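Local coordinates for regulatory protein SWI6 (Saccharomyces cerevisiae, PDB 1SW6), which acts as a transcription coactivator subunit, joining Swi4 in SBF and Mbp1 in MBF to drive cell-cycle-dependent gene expression, this fragment being its ankyrin-repeat domain, at residues S140-E145 and S180-A185; N201-H206 and A273-A278. All blocks are in the same frame, centred on the assembly; numbering follows the deposited sequence.

Of the two contacts, contact 1 comes first from the N terminus: 140-145 in the first ankyrin repeat is closed by 180-185 in the second after a purely helical and loop excursion of 34 residues. Contact 1 is finished before contact 2 opens, so the two loops follow in series and neither nest nor cross. Contact 2 closes a longer loop of 66 residues, from 201-206 to 273-278. Contact 1 thus couples neighbouring repeats at the surface, while contact 2 joins the two ends of the third repeat, whose 86 residues make it much longer than its neighbours, consistent with an insertion. Their centres lie about 22 Å apart, on opposite sides of the chain's centre.

Contact 1 (S140-E145 and S180-A185); sequences SIANLE and SGTFEA
Thr-182 sets its OG1 between its own backbone N and carbonyl carbon (chi1 48°), which turns CG2 away from that carbonyl carbon, while Leu-144 holds CG trans to its backbone N (chi1 -180°). These two rotations send the methyl of the threonine and the branch of the leucine past each other in opposite directions, with Thr-182 CG2 4.1 Å from Leu-144 CB and just as near its CD2. The same Leu-144 CD2 then reaches Ala-185 CB at 3.6 Å, in the first turn of helix 183-190. At the threonine's other branch, Ala-142 CB sits 3.6 Å from Thr-182 OG1 and 3.9 Å from Ser-180 OG, a methyl set against two hydroxyls.

Segment 140-145 links helices 134-140 and 144-152, and 180-185 links helices 176-179 and 183-190, so the contact stacks the helix-turn-helix of the first ankyrin repeat against that of the second. Both turns end their leading helix in a Schellman motif, with positive phi at Ala-142 and at Gly-181. Asn-143 is the N-cap of helix 144-152 and bonds through OD1 to Leu-146 N.

The hydroxyls that face Ala-142 are engaged within their own repeat: Ser-180 OG bonds to Asn-176 O, and Thr-182 OG1 to Asn-177 OD1. Replacing Thr-182 with a valine here would probably leave Asn-177 OD1 without its hydroxyl mate.

No hydrogen bond joins the two segments, although one from Ser-174 OG to Ser-140 O links the repeats close by. Between the segments the contact is van der Waals only, carbon on carbon and one methyl on two hydroxyls, burying 218 Å² summed over both sides: directionless contact at the surface, its two hydroxyls already committed elsewhere.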
ATOM      1  N   SER A 140      -3.109  -5.834  -7.826  1.00 35.87           N
ATOM      2  CA  SER A 140      -3.572  -5.562  -6.471  1.00 37.71           C
ATOM      3  C   SER A 140      -4.841  -4.712  -6.502  1.00 37.06           C
ATOM      4  O   SER A 140      -5.658  -4.745  -5.591  1.00 36.99           O
ATOM      5  CB  SER A 140      -2.482  -4.818  -5.696  1.00 37.38           C
ATOM      6  OG  SER A 140      -2.825  -4.692  -4.327  1.00 42.82           O
ATOM      7  N   ILE A 141      -4.991  -3.974  -7.588  1.00 37.19           N
ATOM      8  CA  ILE A 141      -6.097  -3.056  -7.779  1.00 36.66           C
ATOM      9  C   ILE A 141      -7.197  -3.618  -8.670  1.00 35.77           C
ATOM     10  O   ILE A 141      -8.127  -2.912  -9.050  1.00 35.57           O
ATOM     11  CB  ILE A 141      -5.513  -1.728  -8.349  1.00 37.78           C
ATOM     12  CG1 ILE A 141      -5.860  -0.594  -7.413  1.00 37.11           C
ATOM     13  CG2 ILE A 141      -5.916  -1.508  -9.792  1.00 37.21           C
ATOM     14  CD1 ILE A 141      -5.189  -0.732  -6.086  1.00 40.71           C
ATOM     15  N   ALA A 142      -7.082  -4.900  -8.997  1.00 34.89           N
ATOM     16  CA  ALA A 142      -8.050  -5.583  -9.844  1.00 35.71           C
ATOM     17  C   ALA A 142      -8.267  -4.929 -11.206  1.00 37.20           C
ATOM     18  O   ALA A 142      -9.350  -5.060 -11.793  1.00 37.39           O
ATOM     19  CB  ALA A 142      -9.388  -5.722  -9.118  1.00 33.35           C
ATOM     20  N   ASN A 143      -7.261  -4.229 -11.723  1.00 37.65           N
ATOM     21  CA  ASN A 143      -7.437  -3.630 -13.045  1.00 37.94           C
ATOM     22  C   ASN A 143      -7.127  -4.681 -14.103  1.00 37.67           C
ATOM     23  O   ASN A 143      -6.065  -4.659 -14.731  1.00 37.00           O
ATOM     24  CB  ASN A 143      -6.520  -2.431 -13.257  1.00 39.93           C
ATOM     25  CG  ASN A 143      -6.940  -1.604 -14.463  1.00 41.20           C
ATOM     26  OD1 ASN A 143      -7.174  -2.142 -15.550  1.00 41.19           O
ATOM     27  ND2 ASN A 143      -7.051  -0.298 -14.274  1.00 41.18           N
ATOM     28  N   LEU A 144      -8.070  -5.595 -14.298  1.00 37.08           N
ATOM     29  CA  LEU A 144      -7.924  -6.682 -15.255  1.00 36.95           C
ATOM     30  C   LEU A 144      -7.480  -6.255 -16.650  1.00 37.06           C
ATOM     31  O   LEU A 144      -6.566  -6.836 -17.214  1.00 36.62           O
ATOM     32  CB  LEU A 144      -9.246  -7.456 -15.351  1.00 36.47           C
ATOM     33  CG  LEU A 144      -9.320  -8.656 -16.304  1.00 36.10           C
ATOM     34  CD1 LEU A 144      -8.268  -9.686 -15.945  1.00 34.01           C
ATOM     35  CD2 LEU A 144     -10.713  -9.266 -16.220  1.00 37.28           C
ATOM     36  N   GLU A 145      -8.130  -5.246 -17.207  1.00 38.18           N
ATOM     37  CA  GLU A 145      -7.794  -4.799 -18.553  1.00 40.62           C
ATOM     38  C   GLU A 145      -6.345  -4.400 -18.704  1.00 39.29           C
ATOM     39  O   GLU A 145      -5.669  -4.812 -19.650  1.00 39.94           O
ATOM     40  CB  GLU A 145      -8.681  -3.633 -18.971  1.00 43.69           C
ATOM     41  CG  GLU A 145      -9.190  -3.783 -20.389  1.00 50.25           C
ATOM     42  CD  GLU A 145     -10.002  -5.054 -20.561  1.00 53.19           C
ATOM     43  OE1 GLU A 145     -10.243  -5.448 -21.725  1.00 54.95           O
ATOM     44  OE2 GLU A 145     -10.401  -5.657 -19.531  1.00 54.27           O
ATOM     45  N   SER A 180     -14.609  -6.586  -7.244  1.00 38.91           N
ATOM     46  CA  SER A 180     -14.750  -6.327  -8.670  1.00 39.13           C
ATOM     47  C   SER A 180     -15.134  -7.557  -9.486  1.00 39.24           C
ATOM     48  O   SER A 180     -15.413  -7.445 -10.675  1.00 38.82           O
ATOM     49  CB  SER A 180     -13.451  -5.733  -9.226  1.00 39.72           C
ATOM     50  OG  SER A 180     -13.060  -4.590  -8.485  1.00 42.07           O
ATOM     51  N   GLY A 181     -15.147  -8.726  -8.850  1.00 39.45           N
ATOM     52  CA  GLY A 181     -15.509  -9.944  -9.557  1.00 39.13           C
ATOM     53  C   GLY A 181     -14.632 -10.243 -10.761  1.00 38.46           C
ATOM     54  O   GLY A 181     -15.103 -10.793 -11.754  1.00 38.33           O
ATOM     55  N   THR A 182     -13.355  -9.883 -10.682  1.00 37.63           N
ATOM     56  CA  THR A 182     -12.431 -10.121 -11.788  1.00 37.58           C
ATOM     57  C   THR A 182     -11.495 -11.300 -11.558  1.00 36.18           C
ATOM     58  O   THR A 182     -10.766 -11.693 -12.464  1.00 36.09           O
ATOM     59  CB  THR A 182     -11.536  -8.882 -12.061  1.00 38.38           C
ATOM     60  OG1 THR A 182     -10.990  -8.406 -10.822  1.00 37.21           O
ATOM     61  CG2 THR A 182     -12.337  -7.768 -12.731  1.00 38.65           C
ATOM     62  N   PHE A 183     -11.513 -11.870 -10.357  1.00 35.62           N
ATOM     63  CA  PHE A 183     -10.600 -12.969 -10.042  1.00 34.62           C
ATOM     64  C   PHE A 183     -10.581 -14.159 -10.993  1.00 35.09           C
ATOM     65  O   PHE A 183      -9.506 -14.575 -11.434  1.00 35.30           O
ATOM     66  CB  PHE A 183     -10.837 -13.480  -8.620  1.00 32.74           C
ATOM     67  CG  PHE A 183      -9.730 -14.361  -8.108  1.00 32.64           C
ATOM     68  CD1 PHE A 183      -8.426 -13.870  -7.993  1.00 31.74           C
ATOM     69  CD2 PHE A 183      -9.983 -15.673  -7.734  1.00 31.20           C
ATOM     70  CE1 PHE A 183      -7.395 -14.678  -7.509  1.00 30.17           C
ATOM     71  CE2 PHE A 183      -8.955 -16.489  -7.248  1.00 27.80           C
ATOM     72  CZ  PHE A 183      -7.660 -15.986  -7.136  1.00 30.04           C
ATOM     73  N   GLU A 184     -11.745 -14.722 -11.308  1.00 34.56           N
ATOM     74  CA  GLU A 184     -11.770 -15.878 -12.187  1.00 35.57           C
ATOM     75  C   GLU A 184     -11.204 -15.558 -13.559  1.00 35.03           C
ATOM     76  O   GLU A 184     -10.463 -16.366 -14.124  1.00 33.03           O
ATOM     77  CB  GLU A 184     -13.185 -16.456 -12.306  1.00 37.57           C
ATOM     78  CG  GLU A 184     -13.245 -17.730 -13.163  1.00 41.87           C
ATOM     79  CD  GLU A 184     -14.430 -18.629 -12.818  1.00 44.53           C
ATOM     80  OE1 GLU A 184     -15.389 -18.149 -12.180  1.00 44.90           O
ATOM     81  OE2 GLU A 184     -14.404 -19.819 -13.190  1.00 46.68           O
ATOM     82  N   ALA A 185     -11.536 -14.383 -14.094  1.00 33.75           N
ATOM     83  CA  ALA A 185     -11.014 -13.989 -15.401  1.00 31.22           C
ATOM     84  C   ALA A 185      -9.511 -13.740 -15.284  1.00 30.94           C
ATOM     85  O   ALA A 185      -8.748 -14.006 -16.218  1.00 29.69           O
ATOM     86  CB  ALA A 185     -11.721 -12.719 -15.900  1.00 32.62           C
TER

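Contact 2 (N201-H206 and A273-A278); sequences NRTILH and ANMLNA
Met-275 lays its thioether across Leu-205 and Ile-204, with SD 3.4 Å from Leu-205 CG and 3.6 Å from Ile-204 CG2. The run Thr-203, Ile-204, Leu-205, His-206 corresponds to the TPLH tetrapeptide that opens the first helix of an ankyrin repeat, with isoleucine in the proline position. Bending the methionine chain at its last torsion (chi3 -77°) brings CE beside Ile-204 CG2 as well, while CG stays against Leu-205 CD1. That same CD1 also lies 3.8 Å from Leu-276 CA, so the leucine is gripped by two consecutive residues, Met-275 and Leu-276, and Leu-225 and Leu-228 of helix 218-234 pack on it too.

Thr-203 and His-206 form a capping box at the start of helix 204-212. Thr-203 N donates to His-206 ND1 at 3.1 Å, a nearly straight bond (165°) whose donor sits 18° out of the ring plane, and Thr-203 OG1 accepts a weak bond from Leu-205 N. His-206 NE2 bonds to Asp-284 O further along the chain; with both ring nitrogens engaged, the imidazole's rotation is fixed. Between the segments, water 1 lies 2.6 Å from Thr-203 OG1 and donates to Met-275 O, which also accepts from Ala-278 N. Ala-278 O approaches the histidine at its edge, near the ring plane, 3.3 Å from His-206 CE1.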
ATOM      1  N   ASN A 201       8.439 -19.896   1.256  1.00 45.45           N
ATOM      2  CA  ASN A 201       7.926 -21.119   0.645  1.00 43.26           C
ATOM      3  C   ASN A 201       6.406 -21.167   0.795  1.00 41.73           C
ATOM      4  O   ASN A 201       5.816 -22.234   0.935  1.00 40.69           O
ATOM      5  CB  ASN A 201       8.554 -22.371   1.265  1.00 46.10           C
ATOM      6  CG  ASN A 201      10.048 -22.453   1.025  1.00 47.09           C
ATOM      7  OD1 ASN A 201      10.540 -22.101  -0.046  1.00 49.31           O
ATOM      8  ND2 ASN A 201      10.777 -22.932   2.018  1.00 50.02           N
ATOM      9  N   ARG A 202       5.778 -19.997   0.775  1.00 39.34           N
ATOM     10  CA  ARG A 202       4.330 -19.921   0.884  1.00 37.45           C
ATOM     11  C   ARG A 202       3.704 -19.849  -0.499  1.00 36.71           C
ATOM     12  O   ARG A 202       4.118 -19.051  -1.350  1.00 36.23           O
ATOM     13  CB  ARG A 202       3.921 -18.716   1.727  1.00 36.59           C
ATOM     14  CG  ARG A 202       4.049 -19.002   3.207  1.00 37.86           C
ATOM     15  CD  ARG A 202       3.885 -17.762   4.061  1.00 40.81           C
ATOM     16  NE  ARG A 202       3.833 -18.120   5.475  1.00 42.93           N
ATOM     17  CZ  ARG A 202       3.737 -17.240   6.463  1.00 45.38           C
ATOM     18  NH1 ARG A 202       3.689 -15.940   6.188  1.00 44.59           N
ATOM     19  NH2 ARG A 202       3.678 -17.662   7.727  1.00 46.51           N
ATOM     20  N   THR A 203       2.712 -20.701  -0.721  1.00 35.18           N
ATOM     21  CA  THR A 203       2.016 -20.763  -2.002  1.00 34.22           C
ATOM     22  C   THR A 203       0.855 -19.782  -2.018  1.00 34.67           C
ATOM     23  O   THR A 203       0.620 -19.062  -1.036  1.00 32.84           O
ATOM     24  CB  THR A 203       1.460 -22.165  -2.231  1.00 35.01           C
ATOM     25  OG1 THR A 203       0.313 -22.366  -1.387  1.00 33.81           O
ATOM     26  CG2 THR A 203       2.529 -23.206  -1.869  1.00 32.14           C
ATOM     27  N   ILE A 204       0.124 -19.760  -3.132  1.00 34.43           N
ATOM     28  CA  ILE A 204      -1.017 -18.873  -3.262  1.00 33.73           C
ATOM     29  C   ILE A 204      -2.074 -19.248  -2.220  1.00 33.69           C
ATOM     30  O   ILE A 204      -2.789 -18.381  -1.714  1.00 32.20           O
ATOM     31  CB  ILE A 204      -1.630 -18.944  -4.684  1.00 35.78           C
ATOM     32  CG1 ILE A 204      -2.751 -17.910  -4.816  1.00 37.67           C
ATOM     33  CG2 ILE A 204      -2.159 -20.329  -4.964  1.00 36.91           C
ATOM     34  CD1 ILE A 204      -2.224 -16.471  -4.843  1.00 39.35           C
ATOM     35  N   LEU A 205      -2.168 -20.536  -1.886  1.00 32.90           N
ATOM     36  CA  LEU A 205      -3.146 -20.974  -0.888  1.00 34.06           C
ATOM     37  C   LEU A 205      -2.786 -20.484   0.496  1.00 32.73           C
ATOM     38  O   LEU A 205      -3.660 -20.177   1.289  1.00 32.94           O
ATOM     39  CB  LEU A 205      -3.275 -22.498  -0.844  1.00 33.71           C
ATOM     40  CG  LEU A 205      -3.981 -23.170  -2.018  1.00 36.68           C
ATOM     41  CD1 LEU A 205      -4.192 -24.662  -1.715  1.00 35.83           C
ATOM     42  CD2 LEU A 205      -5.324 -22.473  -2.255  1.00 36.57           C
ATOM     43  N   HIS A 206      -1.497 -20.422   0.804  1.00 33.90           N
ATOM     44  CA  HIS A 206      -1.097 -19.955   2.127  1.00 34.24           C
ATOM     45  C   HIS A 206      -1.545 -18.514   2.284  1.00 34.20           C
ATOM     46  O   HIS A 206      -2.058 -18.130   3.326  1.00 34.21           O
ATOM     47  CB  HIS A 206       0.421 -20.025   2.312  1.00 33.18           C
ATOM     48  CG  HIS A 206       0.930 -21.386   2.662  1.00 33.28           C
ATOM     49  ND1 HIS A 206       1.587 -22.190   1.758  1.00 32.09           N
ATOM     50  CD2 HIS A 206       0.898 -22.076   3.829  1.00 33.43           C
ATOM     51  CE1 HIS A 206       1.941 -23.316   2.350  1.00 32.69           C
ATOM     52  NE2 HIS A 206       1.535 -23.272   3.607  1.00 33.11           N
ATOM     53  N   ALA A 273      -1.836 -32.802  -5.001  1.00 33.64           N
ATOM     54  CA  ALA A 273      -0.514 -33.326  -4.652  1.00 34.68           C
ATOM     55  C   ALA A 273       0.589 -32.304  -4.391  1.00 35.10           C
ATOM     56  O   ALA A 273       1.487 -32.570  -3.599  1.00 33.21           O
ATOM     57  CB  ALA A 273      -0.050 -34.294  -5.718  1.00 31.79           C
ATOM     58  N   ASN A 274       0.519 -31.136  -5.029  1.00 35.81           N
ATOM     59  CA  ASN A 274       1.572 -30.129  -4.883  1.00 36.92           C
ATOM     60  C   ASN A 274       1.263 -28.845  -4.136  1.00 38.05           C
ATOM     61  O   ASN A 274       2.179 -28.141  -3.720  1.00 38.41           O
ATOM     62  CB  ASN A 274       2.091 -29.733  -6.261  1.00 36.41           C
ATOM     63  CG  ASN A 274       2.657 -30.893  -7.013  1.00 38.08           C
ATOM     64  OD1 ASN A 274       3.746 -31.380  -6.706  1.00 38.72           O
ATOM     65  ND2 ASN A 274       1.911 -31.364  -8.007  1.00 39.14           N
ATOM     66  N   MET A 275      -0.008 -28.512  -3.978  1.00 38.40           N
ATOM     67  CA  MET A 275      -0.305 -27.266  -3.316  1.00 37.98           C
ATOM     68  C   MET A 275      -1.142 -27.361  -2.069  1.00 36.31           C
ATOM     69  O   MET A 275      -0.798 -26.767  -1.043  1.00 36.38           O
ATOM     70  CB  MET A 275      -0.978 -26.312  -4.304  1.00 40.57           C
ATOM     71  CG  MET A 275      -1.135 -24.897  -3.784  1.00 42.72           C
ATOM     72  SD  MET A 275      -2.210 -23.943  -4.847  1.00 50.78           S
ATOM     73  CE  MET A 275      -1.094 -23.605  -6.208  1.00 46.61           C
ATOM     74  N   LEU A 276      -2.242 -28.104  -2.161  1.00 34.80           N
ATOM     75  CA  LEU A 276      -3.171 -28.224  -1.057  1.00 33.94           C
ATOM     76  C   LEU A 276      -2.536 -28.508   0.290  1.00 35.45           C
ATOM     77  O   LEU A 276      -2.876 -27.851   1.269  1.00 35.29           O
ATOM     78  CB  LEU A 276      -4.246 -29.276  -1.362  1.00 33.42           C
ATOM     79  CG  LEU A 276      -5.314 -29.469  -0.265  1.00 35.86           C
ATOM     80  CD1 LEU A 276      -6.023 -28.146   0.031  1.00 34.81           C
ATOM     81  CD2 LEU A 276      -6.336 -30.519  -0.706  1.00 35.12           C
ATOM     82  N   ASN A 277      -1.619 -29.467   0.336  1.00 34.71           N
ATOM     83  CA  ASN A 277      -0.962 -29.841   1.587  1.00 37.39           C
ATOM     84  C   ASN A 277       0.515 -29.446   1.647  1.00 38.54           C
ATOM     85  O   ASN A 277       1.278 -30.024   2.417  1.00 38.45           O
ATOM     86  CB  ASN A 277      -1.097 -31.355   1.814  1.00 36.51           C
ATOM     87  CG  ASN A 277      -2.547 -31.823   1.790  1.00 36.39           C
ATOM     88  OD1 ASN A 277      -3.368 -31.383   2.595  1.00 35.43           O
ATOM     89  ND2 ASN A 277      -2.867 -32.714   0.859  1.00 35.55           N
ATOM     90  N   ALA A 278       0.912 -28.463   0.844  1.00 38.86           N
ATOM     91  CA  ALA A 278       2.296 -27.997   0.826  1.00 39.73           C
ATOM     92  C   ALA A 278       2.648 -27.292   2.139  1.00 41.63           C
ATOM     93  O   ALA A 278       1.818 -26.593   2.726  1.00 41.37           O
ATOM     94  CB  ALA A 278       2.504 -27.038  -0.342  1.00 40.57           C
TER
HETATM   95  O   HOH W   1      -0.260 -24.328   0.138  1.00 35.68           O